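PDB 1Z54: probable thioesterase from Thermus thermophilus, which probably hydrolyses fatty acyl-CoA thioesters, as a member of the 4-hydroxybenzoyl-CoA thioesterase family with the hotdog fold. Local coordinates for residues G60-P66 against L99-F104; E71-T77 against F89-R95. One frame throughout, in Å; residues are numbered along the deposited sequence.

Contact 1. Residues G60-P66 against L99-F104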
ATOM      1  N   GLY A  60      16.225  -4.483   7.286  1.00 17.01           N
ATOM      2  CA  GLY A  60      17.356  -4.426   6.386  1.00 18.27           C
ATOM      3  C   GLY A  60      17.062  -5.279   5.173  1.00 19.07           C
ATOM      4  O   GLY A  60      16.663  -6.433   5.309  1.00 18.66           O
ATOM      5  N   LEU A  61      17.247  -4.712   3.987  1.00 18.20           N
ATOM      6  CA  LEU A  61      16.991  -5.445   2.761  1.00 18.92           C
ATOM      7  C   LEU A  61      18.011  -5.156   1.681  1.00 18.92           C
ATOM      8  O   LEU A  61      18.375  -4.002   1.443  1.00 17.18           O
ATOM      9  CB  LEU A  61      15.588  -5.128   2.225  1.00 16.61           C
ATOM     10  CG  LEU A  61      14.443  -6.036   2.682  1.00 17.64           C
ATOM     11  CD1 LEU A  61      13.127  -5.293   2.575  1.00 16.89           C
ATOM     12  CD2 LEU A  61      14.419  -7.312   1.836  1.00 17.02           C
ATOM     13  N   THR A  62      18.468  -6.219   1.029  1.00 19.21           N
ATOM     14  CA  THR A  62      19.419  -6.094  -0.066  1.00 19.53           C
ATOM     15  C   THR A  62      18.739  -6.714  -1.272  1.00 19.48           C
ATOM     16  O   THR A  62      18.387  -7.894  -1.266  1.00 20.23           O
ATOM     17  CB  THR A  62      20.742  -6.824   0.237  1.00 19.65           C
ATOM     18  OG1 THR A  62      21.356  -6.222   1.382  1.00 19.38           O
ATOM     19  CG2 THR A  62      21.697  -6.738  -0.957  1.00 19.53           C
ATOM     20  N   PHE A  63      18.537  -5.893  -2.294  1.00 20.54           N
ATOM     21  CA  PHE A  63      17.866  -6.311  -3.515  1.00 21.66           C
ATOM     22  C   PHE A  63      18.901  -6.734  -4.553  1.00 22.94           C
ATOM     23  O   PHE A  63      19.712  -5.920  -4.996  1.00 23.65           O
ATOM     24  CB  PHE A  63      17.012  -5.148  -4.033  1.00 20.37           C
ATOM     25  CG  PHE A  63      16.080  -4.572  -2.994  1.00 19.86           C
ATOM     26  CD1 PHE A  63      14.823  -5.131  -2.775  1.00 19.04           C
ATOM     27  CD2 PHE A  63      16.471  -3.476  -2.216  1.00 19.30           C
ATOM     28  CE1 PHE A  63      13.961  -4.610  -1.797  1.00 17.42           C
ATOM     29  CE2 PHE A  63      15.619  -2.947  -1.236  1.00 18.10           C
ATOM     30  CZ  PHE A  63      14.360  -3.516  -1.027  1.00 15.43           C
ATOM     31  N   ARG A  64      18.865  -8.011  -4.930  1.00 23.34           N
ATOM     32  CA  ARG A  64      19.808  -8.577  -5.896  1.00 23.15           C
ATOM     33  C   ARG A  64      19.226  -8.693  -7.308  1.00 23.01           C
ATOM     34  O   ARG A  64      19.907  -8.407  -8.293  1.00 21.67           O
ATOM     35  CB  ARG A  64      20.248  -9.968  -5.433  1.00 24.87           C
ATOM     36  CG  ARG A  64      20.733 -10.052  -3.985  1.00 27.98           C
ATOM     37  CD  ARG A  64      22.078  -9.372  -3.800  1.00 30.61           C
ATOM     38  NE  ARG A  64      22.689  -9.728  -2.519  1.00 33.84           N
ATOM     39  CZ  ARG A  64      23.920  -9.376  -2.156  1.00 34.31           C
ATOM     40  NH1 ARG A  64      24.397  -9.742  -0.973  1.00 33.35           N
ATOM     41  NH2 ARG A  64      24.676  -8.655  -2.977  1.00 35.54           N
ATOM     42  N   ALA A  65      17.976  -9.142  -7.395  1.00 20.49           N
ATOM     43  CA  ALA A  65      17.294  -9.309  -8.675  1.00 20.70           C
ATOM     44  C   ALA A  65      15.828  -9.018  -8.420  1.00 20.03           C
ATOM     45  O   ALA A  65      15.312  -9.309  -7.344  1.00 19.98           O
ATOM     46  CB  ALA A  65      17.478 -10.745  -9.208  1.00 18.24           C
ATOM     47  N   PRO A  66      15.130  -8.470  -9.417  1.00 20.06           N
ATOM     48  CA  PRO A  66      13.716  -8.147  -9.230  1.00 20.57           C
ATOM     49  C   PRO A  66      12.709  -9.270  -9.367  1.00 21.79           C
ATOM     50  O   PRO A  66      12.977 -10.309  -9.971  1.00 22.12           O
ATOM     51  CB  PRO A  66      13.485  -7.058 -10.268  1.00 21.27           C
ATOM     52  CG  PRO A  66      14.320  -7.554 -11.418  1.00 22.65           C
ATOM     53  CD  PRO A  66      15.605  -8.027 -10.742  1.00 19.13           C
ATOM     54  N   LEU A  99      18.182 -16.005  -6.206  1.00 23.06           N
ATOM     55  CA  LEU A  99      17.973 -15.117  -5.069  1.00 24.06           C
ATOM     56  C   LEU A  99      17.541 -13.751  -5.606  1.00 24.67           C
ATOM     57  O   LEU A  99      18.171 -13.197  -6.512  1.00 25.43           O
ATOM     58  CB  LEU A  99      19.256 -14.985  -4.250  1.00 22.12           C
ATOM     59  CG  LEU A  99      19.223 -14.046  -3.041  1.00 23.97           C
ATOM     60  CD1 LEU A  99      18.190 -14.517  -2.016  1.00 25.06           C
ATOM     61  CD2 LEU A  99      20.615 -13.997  -2.420  1.00 23.78           C
ATOM     62  N   LEU A 100      16.454 -13.218  -5.059  1.00 22.80           N
ATOM     63  CA  LEU A 100      15.958 -11.921  -5.500  1.00 22.03           C
ATOM     64  C   LEU A 100      16.386 -10.825  -4.549  1.00 20.23           C
ATOM     65  O   LEU A 100      16.737  -9.719  -4.966  1.00 20.74           O
ATOM     66  CB  LEU A 100      14.434 -11.947  -5.612  1.00 19.50           C
ATOM     67  CG  LEU A 100      13.911 -12.983  -6.601  1.00 19.80           C
ATOM     68  CD1 LEU A 100      12.426 -12.731  -6.853  1.00 17.51           C
ATOM     69  CD2 LEU A 100      14.693 -12.891  -7.914  1.00 18.19           C
ATOM     70  N   ALA A 101      16.354 -11.143  -3.264  1.00 19.78           N
ATOM     71  CA  ALA A 101      16.738 -10.197  -2.236  1.00 20.33           C
ATOM     72  C   ALA A 101      16.882 -10.974  -0.946  1.00 20.58           C
ATOM     73  O   ALA A 101      16.415 -12.107  -0.839  1.00 21.45           O
ATOM     74  CB  ALA A 101      15.669  -9.123  -2.082  1.00 21.28           C
ATOM     75  N   GLU A 102      17.534 -10.370   0.034  1.00 21.17           N
ATOM     76  CA  GLU A 102      17.711 -11.011   1.327  1.00 21.18           C
ATOM     77  C   GLU A 102      17.663  -9.925   2.382  1.00 20.79           C
ATOM     78  O   GLU A 102      18.066  -8.787   2.131  1.00 21.02           O
ATOM     79  CB  GLU A 102      19.045 -11.757   1.377  1.00 24.43           C
ATOM     80  CG  GLU A 102      20.256 -10.910   1.054  1.00 26.98           C
ATOM     81  CD  GLU A 102      21.488 -11.755   0.784  1.00 30.31           C
ATOM     82  OE1 GLU A 102      21.879 -12.543   1.676  1.00 32.00           O
ATOM     83  OE2 GLU A 102      22.059 -11.634  -0.320  1.00 28.60           O
ATOM     84  N   GLY A 103      17.163 -10.269   3.563  1.00 20.24           N
ATOM     85  CA  GLY A 103      17.061  -9.274   4.610  1.00 19.09           C
ATOM     86  C   GLY A 103      16.813  -9.833   5.993  1.00 19.05           C
ATOM     87  O   GLY A 103      16.930 -11.044   6.241  1.00 14.63           O
ATOM     88  N   PHE A 104      16.461  -8.932   6.902  1.00 17.37           N
ATOM     89  CA  PHE A 104      16.210  -9.314   8.276  1.00 19.63           C
ATOM     90  C   PHE A 104      15.321  -8.290   8.961  1.00 19.21           C
ATOM     91  O   PHE A 104      15.176  -7.159   8.500  1.00 20.11           O
ATOM     92  CB  PHE A 104      17.545  -9.405   9.029  1.00 19.32           C
ATOM     93  CG  PHE A 104      18.177  -8.064   9.292  1.00 20.53           C
ATOM     94  CD1 PHE A 104      17.855  -7.341  10.435  1.00 18.78           C
ATOM     95  CD2 PHE A 104      19.049  -7.497   8.363  1.00 19.15           C
ATOM     96  CE1 PHE A 104      18.389  -6.065  10.650  1.00 21.80           C
ATOM     97  CE2 PHE A 104      19.590  -6.222   8.563  1.00 20.18           C
ATOM     98  CZ  PHE A 104      19.260  -5.502   9.709  1.00 15.88           C
TER

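Contact 2. Residues E71-T77 against F89-R95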
ATOM      1  N   GLU A  71       4.890 -13.700 -11.669  1.00 21.76           N
ATOM      2  CA  GLU A  71       5.734 -14.665 -10.963  1.00 20.91           C
ATOM      3  C   GLU A  71       5.253 -14.953  -9.550  1.00 21.45           C
ATOM      4  O   GLU A  71       4.403 -14.244  -9.007  1.00 22.87           O
ATOM      5  CB  GLU A  71       7.173 -14.150 -10.874  1.00 21.12           C
ATOM      6  CG  GLU A  71       7.845 -13.860 -12.207  1.00 22.76           C
ATOM      7  CD  GLU A  71       9.165 -13.118 -12.040  1.00 22.68           C
ATOM      8  OE1 GLU A  71       9.899 -12.966 -13.037  1.00 23.31           O
ATOM      9  OE2 GLU A  71       9.470 -12.678 -10.912  1.00 22.51           O
ATOM     10  N   VAL A  72       5.813 -16.009  -8.966  1.00 19.76           N
ATOM     11  CA  VAL A  72       5.519 -16.417  -7.601  1.00 18.91           C
ATOM     12  C   VAL A  72       6.874 -16.449  -6.907  1.00 18.49           C
ATOM     13  O   VAL A  72       7.845 -16.953  -7.469  1.00 18.61           O
ATOM     14  CB  VAL A  72       4.876 -17.819  -7.554  1.00 20.36           C
ATOM     15  CG1 VAL A  72       4.772 -18.292  -6.120  1.00 20.62           C
ATOM     16  CG2 VAL A  72       3.481 -17.778  -8.192  1.00 16.68           C
ATOM     17  N   VAL A  73       6.962 -15.885  -5.708  1.00 17.58           N
ATOM     18  CA  VAL A  73       8.234 -15.874  -4.994  1.00 17.10           C
ATOM     19  C   VAL A  73       8.172 -16.713  -3.739  1.00 19.17           C
ATOM     20  O   VAL A  73       7.107 -16.898  -3.145  1.00 20.01           O
ATOM     21  CB  VAL A  73       8.666 -14.447  -4.565  1.00 15.17           C
ATOM     22  CG1 VAL A  73       8.939 -13.594  -5.773  1.00 14.25           C
ATOM     23  CG2 VAL A  73       7.591 -13.828  -3.677  1.00 15.58           C
ATOM     24  N   GLU A  74       9.332 -17.220  -3.345  1.00 21.42           N
ATOM     25  CA  GLU A  74       9.445 -18.031  -2.146  1.00 22.99           C
ATOM     26  C   GLU A  74      10.276 -17.276  -1.131  1.00 22.00           C
ATOM     27  O   GLU A  74      11.360 -16.774  -1.446  1.00 21.09           O
ATOM     28  CB  GLU A  74      10.097 -19.378  -2.467  1.00 25.74           C
ATOM     29  CG  GLU A  74       9.188 -20.321  -3.233  1.00 31.17           C
ATOM     30  CD  GLU A  74       9.796 -21.697  -3.428  1.00 35.58           C
ATOM     31  OE1 GLU A  74       9.057 -22.613  -3.845  1.00 37.71           O
ATOM     32  OE2 GLU A  74      11.011 -21.863  -3.172  1.00 38.52           O
ATOM     33  N   VAL A  75       9.746 -17.177   0.080  1.00 20.76           N
ATOM     34  CA  VAL A  75      10.433 -16.484   1.150  1.00 20.47           C
ATOM     35  C   VAL A  75      10.791 -17.474   2.235  1.00 21.78           C
ATOM     36  O   VAL A  75       9.919 -18.074   2.864  1.00 20.46           O
ATOM     37  CB  VAL A  75       9.568 -15.379   1.755  1.00 20.74           C
ATOM     38  CG1 VAL A  75      10.375 -14.615   2.795  1.00 15.69           C
ATOM     39  CG2 VAL A  75       9.081 -14.444   0.651  1.00 19.67           C
ATOM     40  N   ARG A  76      12.090 -17.647   2.431  1.00 22.01           N
ATOM     41  CA  ARG A  76      12.603 -18.566   3.429  1.00 23.23           C
ATOM     42  C   ARG A  76      12.924 -17.777   4.685  1.00 21.52           C
ATOM     43  O   ARG A  76      13.676 -16.806   4.639  1.00 21.15           O
ATOM     44  CB  ARG A  76      13.862 -19.249   2.889  1.00 24.90           C
ATOM     45  CG  ARG A  76      13.597 -20.047   1.615  1.00 32.72           C
ATOM     46  CD  ARG A  76      14.878 -20.357   0.844  1.00 36.99           C
ATOM     47  NE  ARG A  76      15.835 -21.125   1.635  1.00 42.99           N
ATOM     48  CZ  ARG A  76      16.991 -21.590   1.160  1.00 45.98           C
ATOM     49  NH1 ARG A  76      17.809 -22.282   1.946  1.00 46.09           N
ATOM     50  NH2 ARG A  76      17.329 -21.365  -0.103  1.00 45.81           N
ATOM     51  N   THR A  77      12.352 -18.179   5.811  1.00 20.50           N
ATOM     52  CA  THR A  77      12.626 -17.460   7.041  1.00 19.86           C
ATOM     53  C   THR A  77      13.007 -18.347   8.208  1.00 21.03           C
ATOM     54  O   THR A  77      12.519 -19.468   8.363  1.00 20.98           O
ATOM     55  CB  THR A  77      11.428 -16.555   7.464  1.00 19.58           C
ATOM     56  OG1 THR A  77      11.173 -16.706   8.863  1.00 19.74           O
ATOM     57  CG2 THR A  77      10.192 -16.884   6.684  1.00 15.39           C
ATOM     58  N   PHE A  89      14.772 -12.177  12.779  1.00 15.12           N
ATOM     59  CA  PHE A  89      14.468 -13.085  11.685  1.00 14.99           C
ATOM     60  C   PHE A  89      15.334 -12.728  10.494  1.00 17.29           C
ATOM     61  O   PHE A  89      15.644 -11.558  10.260  1.00 18.37           O
ATOM     62  CB  PHE A  89      12.997 -12.988  11.254  1.00 17.11           C
ATOM     63  CG  PHE A  89      12.026 -13.455  12.290  1.00 17.73           C
ATOM     64  CD1 PHE A  89      11.663 -12.631  13.342  1.00 17.26           C
ATOM     65  CD2 PHE A  89      11.489 -14.741  12.225  1.00 19.11           C
ATOM     66  CE1 PHE A  89      10.781 -13.076  14.322  1.00 20.25           C
ATOM     67  CE2 PHE A  89      10.607 -15.199  13.195  1.00 17.83           C
ATOM     68  CZ  PHE A  89      10.252 -14.365  14.247  1.00 20.39           C
ATOM     69  N   ARG A  90      15.727 -13.747   9.744  1.00 17.91           N
ATOM     70  CA  ARG A  90      16.522 -13.547   8.550  1.00 19.31           C
ATOM     71  C   ARG A  90      15.756 -14.182   7.408  1.00 18.35           C
ATOM     72  O   ARG A  90      15.155 -15.241   7.573  1.00 17.44           O
ATOM     73  CB  ARG A  90      17.906 -14.172   8.705  1.00 20.93           C
ATOM     74  CG  ARG A  90      18.858 -13.304   9.498  1.00 21.80           C
ATOM     75  CD  ARG A  90      20.291 -13.693   9.222  1.00 27.79           C
ATOM     76  NE  ARG A  90      21.209 -12.592   9.494  1.00 35.18           N
ATOM     77  CZ  ARG A  90      21.197 -11.425   8.853  1.00 37.03           C
ATOM     78  NH1 ARG A  90      22.075 -10.484   9.174  1.00 37.60           N
ATOM     79  NH2 ARG A  90      20.311 -11.197   7.891  1.00 40.05           N
ATOM     80  N   TYR A  91      15.764 -13.533   6.249  1.00 18.00           N
ATOM     81  CA  TYR A  91      15.009 -14.050   5.121  1.00 17.23           C
ATOM     82  C   TYR A  91      15.744 -14.069   3.800  1.00 16.71           C
ATOM     83  O   TYR A  91      16.660 -13.282   3.566  1.00 14.54           O
ATOM     84  CB  TYR A  91      13.741 -13.222   4.898  1.00 16.88           C
ATOM     85  CG  TYR A  91      13.012 -12.770   6.134  1.00 17.76           C
ATOM     86  CD1 TYR A  91      13.533 -11.766   6.958  1.00 18.26           C
ATOM     87  CD2 TYR A  91      11.754 -13.285   6.439  1.00 16.32           C
ATOM     88  CE1 TYR A  91      12.805 -11.279   8.054  1.00 17.85           C
ATOM     89  CE2 TYR A  91      11.024 -12.809   7.521  1.00 17.20           C
ATOM     90  CZ  TYR A  91      11.551 -11.805   8.323  1.00 16.47           C
ATOM     91  OH  TYR A  91      10.806 -11.329   9.379  1.00 13.95           O
ATOM     92  N   ARG A  92      15.294 -14.964   2.927  1.00 16.87           N
ATOM     93  CA  ARG A  92      15.824 -15.077   1.578  1.00 17.79           C
ATOM     94  C   ARG A  92      14.610 -15.124   0.668  1.00 18.51           C
ATOM     95  O   ARG A  92      13.724 -15.969   0.840  1.00 17.78           O
ATOM     96  CB  ARG A  92      16.661 -16.348   1.403  1.00 19.19           C
ATOM     97  CG  ARG A  92      18.037 -16.261   2.048  1.00 20.64           C
ATOM     98  CD  ARG A  92      18.865 -17.532   1.875  1.00 22.84           C
ATOM     99  NE  ARG A  92      19.538 -17.604   0.581  1.00 24.07           N
ATOM    100  CZ  ARG A  92      18.978 -18.058  -0.533  1.00 26.18           C
ATOM    101  NH1 ARG A  92      17.725 -18.492  -0.519  1.00 26.06           N
ATOM    102  NH2 ARG A  92      19.672 -18.071  -1.666  1.00 26.34           N
ATOM    103  N   VAL A  93      14.549 -14.191  -0.275  1.00 16.91           N
ATOM    104  CA  VAL A  93      13.444 -14.145  -1.208  1.00 18.76           C
ATOM    105  C   VAL A  93      13.972 -14.618  -2.543  1.00 20.98           C
ATOM    106  O   VAL A  93      14.834 -13.975  -3.139  1.00 20.76           O
ATOM    107  CB  VAL A  93      12.894 -12.718  -1.397  1.00 17.87           C
ATOM    108  CG1 VAL A  93      11.694 -12.763  -2.331  1.00 17.53           C
ATOM    109  CG2 VAL A  93      12.512 -12.106  -0.052  1.00 17.18           C
ATOM    110  N   GLU A  94      13.461 -15.743  -3.020  1.00 21.48           N
ATOM    111  CA  GLU A  94      13.928 -16.246  -4.290  1.00 25.83           C
ATOM    112  C   GLU A  94      12.819 -16.729  -5.204  1.00 27.08           C
ATOM    113  O   GLU A  94      11.644 -16.753  -4.832  1.00 26.91           O
ATOM    114  CB  GLU A  94      14.970 -17.352  -4.064  1.00 30.17           C
ATOM    115  CG  GLU A  94      14.565 -18.438  -3.100  1.00 34.32           C
ATOM    116  CD  GLU A  94      15.670 -19.453  -2.886  1.00 37.27           C
ATOM    117  OE1 GLU A  94      16.101 -20.081  -3.869  1.00 40.46           O
ATOM    118  OE2 GLU A  94      16.116 -19.623  -1.736  1.00 40.25           O
ATOM    119  N   ARG A  95      13.212 -17.086  -6.420  1.00 27.58           N
ATOM    120  CA  ARG A  95      12.289 -17.578  -7.428  1.00 29.86           C
ATOM    121  C   ARG A  95      13.013 -18.667  -8.211  1.00 29.34           C
ATOM    122  O   ARG A  95      13.941 -18.383  -8.965  1.00 29.24           O
ATOM    123  CB  ARG A  95      11.890 -16.442  -8.370  1.00 30.43           C
ATOM    124  CG  ARG A  95      10.912 -16.838  -9.460  1.00 31.72           C
ATOM    125  CD  ARG A  95      10.779 -15.713 -10.465  1.00 34.49           C
ATOM    126  NE  ARG A  95      12.052 -15.467 -11.141  1.00 37.35           N
ATOM    127  CZ  ARG A  95      12.681 -14.293 -11.170  1.00 39.76           C
ATOM    128  NH1 ARG A  95      12.159 -13.231 -10.561  1.00 35.96           N
ATOM    129  NH2 ARG A  95      13.843 -14.183 -11.809  1.00 39.91           N
TER

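Contact 1. Residues G60-P66 against L99-F104
A bend at chi2 (-71°) carries the R64 guanidinium back over T62, whose CG2 lies over one face of it, while chi1 of 55° sets E102 CG between its own backbone N and carbonyl carbon, and the two charged ends meet. R64 grips the carboxylate side-on: NE lies 3.0 Å and NH1 3.1 Å from E102 OE2, both with the oxygen near the guanidinium plane. NE arrives on the anti side of OE2, whereas NH1 reaches it from above the carboxylate plane. The T62 methyl suits a flat cation. Farther along, the F104 ring lies over G60, with F104 CE2 3.6 Å from G60 CA; a CB on G60 would run into F104 CE2 as the ring lies. G103 is glycine for a like reason, since a CB would run into G60 O. Just past the end of strand 52-63, R64 N and A65 N both donate to L100 O, at 2.7 Å and 2.8 Å, from the same face of its plane, and A65 CB packs on L100 CD2. L61 and T62 also pair with a strand of the second subunit, carrying the sheet across the interface. L100 and A101 both face V93, a classic beta bulge in the antiparallel sheet of a hotdog fold.

Contact 2. Residues E71-T77 against F89-R95
R76 and R92 lie side by side across a pair of antiparallel hairpin strands in the hotdog sheet, pointing the same way with their guanidinium planes 55° apart, and both are directed at E94 OE2. R76 bends at chi3 (59°), which brings NH2 to 2.7 Å from E94 OE2. The carboxylate answers with its syn lone pair, and the two flat groups are turned 29° from one another. R92 NH1 is modelled against the same oxygen at a doubtfully short distance, so that arm of the network is to be read with caution; a carboxylate oxygen shared in this way probably balances part of the arginines' charge. A leucine in place of R76 would probably leave E94 OE2 without its partner from the opposite strand, relying on R92 alone. At the strand end, E71 meets R95 differently: its carboxylate crosses the R95 chain obliquely, with OE1 over one guanidinium face and OE2 2.8 Å from R95 NH1 in a salt bridge whose hydrogen bond is weak. R95 NH1 also donates to P66 O.

On the face of V75, V93, T77 and Y91, three of them, V75, T77 and Y91, touch helix 24-39, while V73 lies against L100 and I7. V73 CB packs on V93 CG1 at 4.1 Å, and V75 CG2 on V93 CG2; beta-branched valines suit the extended backbone. V75 CG1 and the Y91 ring cross at a slant, and Y91 OH bonds T105 and R33. T77 runs alongside Y91, with T77 CB 3.4 Å from Y91 CD2, while T77 OG1, buried without a polar partner, sits at the F89 ring edge, 3.9 Å from F89 CD2.

Contact 1 and contact 2 are parts of one antiparallel sheet, their centres about 9 Å apart, and along the chain contact 2 is nested within the loop that contact 1 closes. The neighbouring strands 86-95 and 98-111 join them: L100 N lies 2.6 Å from V93 O, and G103 O 2.7 Å from Y91 N, both probable hydrogen bonds. F104 CB also packs on F89 O at 3.1 Å. Helix 24-39 touches both, through L61 in contact 1 and V75, T77 and Y91 in contact 2. Only contact 1 reaches the second subunit; no other chain of the assembly touches contact 2. In hotdog thioesterases the active site commonly lies at a subunit interface, such as contact 1 approaches.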